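Local coordinates for beta-N-acetylhexosaminidase (Thermotoga neapolitana, PDB 5C0Q), which probably hydrolyses terminal non-reducing N-acetyl-D-hexosamine residues from N-acetyl-beta-D-hexosaminides, as a zinc-binding member of glycoside hydrolase family 3, at residues B[161-166]-B[211-216]; B[114-119]-B[157-162]. One frame throughout, in Å; residues are numbered along the deposited sequence.

Contact 1: B[161-166]-B[211-216]; sequences HFPGHG and VKYPAV. With ZN (zinc ion), chain O.
The hydroxyl of Y213 donates a hydrogen bond to the carbonyl oxygen of G164, with OH and O 2.5 Å apart. The hydroxyl stands well above the carbonyl plane and meets the C=O at 121°, while the oxygen lies at the edge of the phenol, near the ring plane. The pyrrolidine of P163 covers one face of the same ring, its CG 4.0 Å from the centroid in a CH-pi contact, and P163 CD reaches on to the hydroxyl. Y213 OH also comes within 3.5 Å of H165 CB. The CG2 methyl of V211 meets that CB at 3.7 Å, the two side chains crossing at about a right angle. From there the imidazole leads away from V211 toward the metal: with CG between its own backbone N and carbonyl carbon (chi1 65°), H165 sends NE2 to the zinc ion at 2.1 Å. H161 ND1 binds the same metal at 1.9 Å, and D117 supplies a further ligand. Within the loop, G164 N bonds to H161 O and closes a type VI beta turn around the cis peptide between F162 and P163. A phenylalanine in place of Y213 would probably leave the G164 carbonyl without this donor and the loop less firmly held. The geometry is consistent with the phenol acting as a second-shell support, holding the backbone just before a metal-binding histidine.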
loop_
_atom_site.group_PDB
_atom_site.type_symbol
_atom_site.label_atom_id
_atom_site.label_comp_id
_atom_site.label_asym_id
_atom_site.label_seq_id
_atom_site.Cartn_x
_atom_site.Cartn_y
_atom_site.Cartn_z
ATOM N N HIS B 161 23.898 -5.900 -9.381
ATOM C CA HIS B 161 24.949 -4.883 -9.443
ATOM C C HIS B 161 26.033 -5.320 -10.432
ATOM O O HIS B 161 26.681 -6.334 -10.222
ATOM C CB HIS B 161 25.605 -4.655 -8.089
ATOM C CG HIS B 161 24.646 -4.453 -6.960
ATOM N ND1 HIS B 161 24.013 -5.495 -6.325
ATOM C CD2 HIS B 161 24.224 -3.325 -6.346
ATOM C CE1 HIS B 161 23.246 -5.016 -5.368
ATOM N NE2 HIS B 161 23.352 -3.703 -5.367
ATOM N N PHE B 162 26.260 -4.526 -11.471
ATOM C CA PHE B 162 27.175 -4.886 -12.532
ATOM C C PHE B 162 28.634 -5.017 -12.013
ATOM O O PHE B 162 29.128 -4.159 -11.287
ATOM C CB PHE B 162 27.070 -3.845 -13.628
ATOM C CG PHE B 162 28.039 -4.042 -14.757
ATOM C CD1 PHE B 162 29.317 -3.509 -14.701
ATOM C CD2 PHE B 162 27.671 -4.732 -15.883
ATOM C CE1 PHE B 162 30.199 -3.697 -15.723
ATOM C CE2 PHE B 162 28.560 -4.904 -16.894
ATOM C CZ PHE B 162 29.822 -4.389 -16.817
ATOM N N PRO B 163 29.342 -6.064 -12.418
ATOM C CA PRO B 163 29.024 -7.130 -13.363
ATOM C C PRO B 163 28.483 -8.406 -12.732
ATOM O O PRO B 163 28.532 -9.453 -13.350
ATOM C CB PRO B 163 30.377 -7.385 -14.019
ATOM C CG PRO B 163 31.329 -7.178 -12.902
ATOM C CD PRO B 163 30.770 -6.085 -12.058
ATOM N N GLY B 164 27.988 -8.331 -11.511
ATOM C CA GLY B 164 27.425 -9.495 -10.867
ATOM C C GLY B 164 28.359 -9.923 -9.788
ATOM O O GLY B 164 29.549 -10.013 -10.012
ATOM N N HIS B 165 27.849 -10.185 -8.607
ATOM C CA HIS B 165 28.744 -10.458 -7.510
ATOM C C HIS B 165 28.158 -11.487 -6.599
ATOM O O HIS B 165 28.430 -11.479 -5.427
ATOM C CB HIS B 165 29.050 -9.183 -6.757
ATOM C CG HIS B 165 27.847 -8.605 -6.088
ATOM N ND1 HIS B 165 27.525 -8.865 -4.774
ATOM C CD2 HIS B 165 26.810 -7.902 -6.594
ATOM C CE1 HIS B 165 26.381 -8.283 -4.483
ATOM N NE2 HIS B 165 25.913 -7.712 -5.575
ATOM N N GLY B 166 27.387 -12.411 -7.147
ATOM C CA GLY B 166 26.904 -13.491 -6.340
ATOM C C GLY B 166 27.962 -14.504 -5.929
ATOM O O GLY B 166 27.735 -15.293 -5.020
ATOM N N VAL B 211 32.749 -4.149 -5.859
ATOM C CA VAL B 211 33.365 -5.440 -5.720
ATOM C C VAL B 211 34.601 -5.474 -6.600
ATOM O O VAL B 211 34.611 -4.923 -7.696
ATOM C CB VAL B 211 32.377 -6.563 -6.091
ATOM C CG1 VAL B 211 33.046 -7.918 -6.077
ATOM C CG2 VAL B 211 31.180 -6.558 -5.165
ATOM N N LYS B 212 35.653 -6.087 -6.085
ATOM C CA LYS B 212 36.910 -6.266 -6.784
ATOM C C LYS B 212 36.917 -7.594 -7.505
ATOM O O LYS B 212 36.456 -8.593 -6.980
ATOM C CB LYS B 212 38.070 -6.218 -5.816
ATOM C CG LYS B 212 39.418 -6.019 -6.447
ATOM C CD LYS B 212 40.439 -5.607 -5.410
ATOM C CE LYS B 212 40.583 -6.636 -4.348
ATOM N NZ LYS B 212 41.621 -6.196 -3.412
ATOM N N TYR B 213 37.417 -7.567 -8.733
ATOM C CA TYR B 213 37.576 -8.755 -9.569
ATOM C C TYR B 213 39.037 -8.947 -10.034
ATOM O O TYR B 213 39.379 -8.624 -11.160
ATOM C CB TYR B 213 36.640 -8.640 -10.780
ATOM C CG TYR B 213 35.186 -8.532 -10.419
ATOM C CD1 TYR B 213 34.649 -7.323 -9.999
ATOM C CD2 TYR B 213 34.337 -9.628 -10.514
ATOM C CE1 TYR B 213 33.330 -7.211 -9.652
ATOM C CE2 TYR B 213 33.001 -9.525 -10.181
ATOM C CZ TYR B 213 32.490 -8.300 -9.753
ATOM O OH TYR B 213 31.149 -8.153 -9.411
ATOM N N PRO B 214 39.903 -9.468 -9.162
ATOM C CA PRO B 214 41.365 -9.523 -9.348
ATOM C C PRO B 214 41.891 -10.289 -10.586
ATOM O O PRO B 214 43.002 -10.030 -10.971
ATOM C CB PRO B 214 41.843 -10.213 -8.070
ATOM C CG PRO B 214 40.763 -10.058 -7.129
ATOM C CD PRO B 214 39.512 -10.093 -7.896
ATOM N N ALA B 215 41.166 -11.247 -11.145
ATOM C CA ALA B 215 41.572 -11.882 -12.386
ATOM C C ALA B 215 41.356 -10.925 -13.550
ATOM O O ALA B 215 41.700 -11.244 -14.684
ATOM C CB ALA B 215 40.831 -13.186 -12.619
ATOM N N VAL B 216 40.762 -9.766 -13.286
ATOM C CA VAL B 216 40.445 -8.792 -14.334
ATOM C C VAL B 216 41.039 -7.415 -14.109
ATOM O O VAL B 216 41.565 -6.830 -15.039
ATOM C CB VAL B 216 38.901 -8.635 -14.503
ATOM C CG1 VAL B 216 38.540 -7.510 -15.431
ATOM C CG2 VAL B 216 38.277 -9.919 -14.947
HETATM ZN ZN ZN O . 23.845 -7.354 -5.878
#

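Contact 2: B[114-119]-B[157-162]; sequences PVLDLL and PCIKHF. With ZN (zinc ion), chain O.
This contact lies at the C-terminal end of the parallel barrel sheet of the family 3 N-terminal domain, where the loop after strand 110-111 runs beside strand 156-162 and the two together supply two of the ligands of a zinc ion, H165 being a third. The two run nearly parallel here and are joined by a single beta bridge between V115 and K160. K160 N bonds to P114 O at 3.3 Å, in the carbonyl plane. L116 N returns a shorter bond to K160 O at 2.8 Å, and a straighter one, its N-H...O angle being 172°. The carbonyl of P114 also receives a CA-H...O contact from I159. Beyond this bridge D117 takes over: its OD2 binds the zinc at 2.0 Å and accepts a weak bond from H161 N. With CG anti to its own carbonyl carbon (chi1 -59°), D117 brings the carboxylate to the edge of the H161 ring, the two planes only 16° apart. OD2 and H161 ND1 are 3.3 Å from each other because they share the metal, not a proton. On the apolar side, L116 CD1 packs against I159 CB at 3.6 Å, and I159 CG2 also meets P114 CD. On the other side V115 CG2 touches CE of K160 at 3.8 Å. The lysine chain is extended beyond CG, carrying its ammonium to a salt bridge with E65 and a hydrogen bond to F112 O, and K160 CB lies over one face of the H161 ring, toward its rim. F194 of helix 191-198 packs on both L116 and I159, P114 rests on A146 and C147 of helix 136-153, and strand 205-208 pairs with the far edge of strand 156-162.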
loop_
_atom_site.group_PDB
_atom_site.type_symbol
_atom_site.label_atom_id
_atom_site.label_comp_id
_atom_site.label_asym_id
_atom_site.label_seq_id
_atom_site.Cartn_x
_atom_site.Cartn_y
_atom_site.Cartn_z
ATOM N N PRO B 114 15.557 -4.963 -11.256
ATOM C CA PRO B 114 15.867 -6.214 -10.549
ATOM C C PRO B 114 17.338 -6.453 -10.191
ATOM O O PRO B 114 18.239 -5.922 -10.785
ATOM C CB PRO B 114 15.400 -7.281 -11.530
ATOM C CG PRO B 114 15.608 -6.640 -12.865
ATOM C CD PRO B 114 15.375 -5.181 -12.700
ATOM N N VAL B 115 17.531 -7.280 -9.177
ATOM C CA VAL B 115 18.801 -7.892 -8.848
ATOM C C VAL B 115 19.102 -8.948 -9.881
ATOM O O VAL B 115 18.280 -9.783 -10.113
ATOM C CB VAL B 115 18.769 -8.553 -7.463
ATOM C CG1 VAL B 115 20.013 -9.451 -7.267
ATOM C CG2 VAL B 115 18.626 -7.503 -6.384
ATOM N N LEU B 116 20.269 -8.880 -10.508
ATOM C CA LEU B 116 20.660 -9.864 -11.510
ATOM C C LEU B 116 21.823 -10.780 -11.111
ATOM O O LEU B 116 22.219 -11.647 -11.865
ATOM C CB LEU B 116 20.989 -9.152 -12.818
ATOM C CG LEU B 116 19.809 -8.452 -13.489
ATOM C CD1 LEU B 116 20.210 -7.900 -14.845
ATOM C CD2 LEU B 116 18.643 -9.426 -13.598
ATOM N N ASP B 117 22.277 -10.635 -9.885
ATOM C CA ASP B 117 23.323 -11.424 -9.320
ATOM C C ASP B 117 22.926 -12.886 -9.234
ATOM O O ASP B 117 21.782 -13.193 -9.028
ATOM C CB ASP B 117 23.654 -10.878 -7.953
ATOM C CG ASP B 117 24.081 -9.458 -8.018
ATOM O OD1 ASP B 117 25.116 -9.210 -8.663
ATOM O OD2 ASP B 117 23.389 -8.585 -7.427
ATOM N N LEU B 118 23.862 -13.790 -9.466
ATOM C CA LEU B 118 23.573 -15.201 -9.430
ATOM C C LEU B 118 23.613 -15.701 -8.013
ATOM O O LEU B 118 24.240 -15.119 -7.182
ATOM C CB LEU B 118 24.541 -15.984 -10.305
ATOM C CG LEU B 118 24.742 -15.533 -11.742
ATOM C CD1 LEU B 118 25.819 -16.378 -12.393
ATOM C CD2 LEU B 118 23.481 -15.694 -12.512
ATOM N N LEU B 119 22.857 -16.729 -7.719
ATOM C CA LEU B 119 22.952 -17.370 -6.439
ATOM C C LEU B 119 24.116 -18.375 -6.469
ATOM O O LEU B 119 24.176 -19.213 -7.360
ATOM C CB LEU B 119 21.651 -18.077 -6.102
ATOM C CG LEU B 119 21.620 -18.852 -4.794
ATOM C CD1 LEU B 119 21.682 -17.911 -3.616
ATOM C CD2 LEU B 119 20.417 -19.750 -4.749
ATOM N N PRO B 157 13.562 0.615 -14.803
ATOM C CA PRO B 157 14.387 -0.263 -13.963
ATOM C C PRO B 157 15.845 0.106 -13.905
ATOM O O PRO B 157 16.389 0.797 -14.746
ATOM C CB PRO B 157 14.208 -1.639 -14.613
ATOM C CG PRO B 157 13.897 -1.351 -16.017
ATOM C CD PRO B 157 13.142 -0.048 -16.051
ATOM N N CYS B 158 16.462 -0.354 -12.842
ATOM C CA CYS B 158 17.888 -0.211 -12.665
ATOM C C CYS B 158 18.456 -1.553 -12.227
ATOM O O CYS B 158 18.265 -1.981 -11.101
ATOM C CB CYS B 158 18.221 0.870 -11.647
ATOM S SG CYS B 158 19.994 1.209 -11.516
ATOM N N ILE B 159 19.119 -2.231 -13.147
ATOM C CA ILE B 159 19.643 -3.558 -12.895
ATOM C C ILE B 159 20.882 -3.438 -12.052
ATOM O O ILE B 159 21.583 -2.487 -12.155
ATOM C CB ILE B 159 19.927 -4.319 -14.207
ATOM C CG1 ILE B 159 20.951 -3.565 -15.060
ATOM C CG2 ILE B 159 18.646 -4.503 -14.984
ATOM C CD1 ILE B 159 21.198 -4.201 -16.404
ATOM N N LYS B 160 21.096 -4.396 -11.174
ATOM C CA LYS B 160 22.187 -4.326 -10.225
ATOM C C LYS B 160 22.665 -5.747 -9.856
ATOM O O LYS B 160 21.961 -6.710 -10.125
ATOM C CB LYS B 160 21.751 -3.514 -8.988
ATOM C CG LYS B 160 20.591 -4.074 -8.236
ATOM C CD LYS B 160 20.003 -3.052 -7.244
ATOM C CE LYS B 160 19.081 -3.734 -6.272
ATOM N NZ LYS B 160 18.584 -2.853 -5.202
ATOM N N HIS B 161 23.898 -5.900 -9.381
ATOM C CA HIS B 161 24.949 -4.883 -9.443
ATOM C C HIS B 161 26.033 -5.320 -10.432
ATOM O O HIS B 161 26.681 -6.334 -10.222
ATOM C CB HIS B 161 25.605 -4.655 -8.089
ATOM C CG HIS B 161 24.646 -4.453 -6.960
ATOM N ND1 HIS B 161 24.013 -5.495 -6.325
ATOM C CD2 HIS B 161 24.224 -3.325 -6.346
ATOM C CE1 HIS B 161 23.246 -5.016 -5.368
ATOM N NE2 HIS B 161 23.352 -3.703 -5.367
ATOM N N PHE B 162 26.260 -4.526 -11.471
ATOM C CA PHE B 162 27.175 -4.886 -12.532
ATOM C C PHE B 162 28.634 -5.017 -12.013
ATOM O O PHE B 162 29.128 -4.159 -11.287
ATOM C CB PHE B 162 27.070 -3.845 -13.628
ATOM C CG PHE B 162 28.039 -4.042 -14.757
ATOM C CD1 PHE B 162 29.317 -3.509 -14.701
ATOM C CD2 PHE B 162 27.671 -4.732 -15.883
ATOM C CE1 PHE B 162 30.199 -3.697 -15.723
ATOM C CE2 PHE B 162 28.560 -4.904 -16.894
ATOM C CZ PHE B 162 29.822 -4.389 -16.817
HETATM ZN ZN ZN O . 23.845 -7.354 -5.878
#

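How the contacts relate
Both contacts are buried in the N-terminal domain and share H161 and F162 at the end of strand 156-162. Contact 2 belongs to the barrel framework: backbone bonds join a strand to the neighbouring loop, aliphatic packing lies beside them, and a carboxylate and an imidazole meet at the metal. Contact 1 lies farther from the centre of the chain, where two loops meet through one phenol hydroxyl and the packing around it, and buries about half as much surface. The zinc ion ties them together, contact 2 providing D117 and contact 1 H165, with H161 common to both. A probable hydrogen bond from H165 N to D117 OD1, 2.9 Å long, links the two directly.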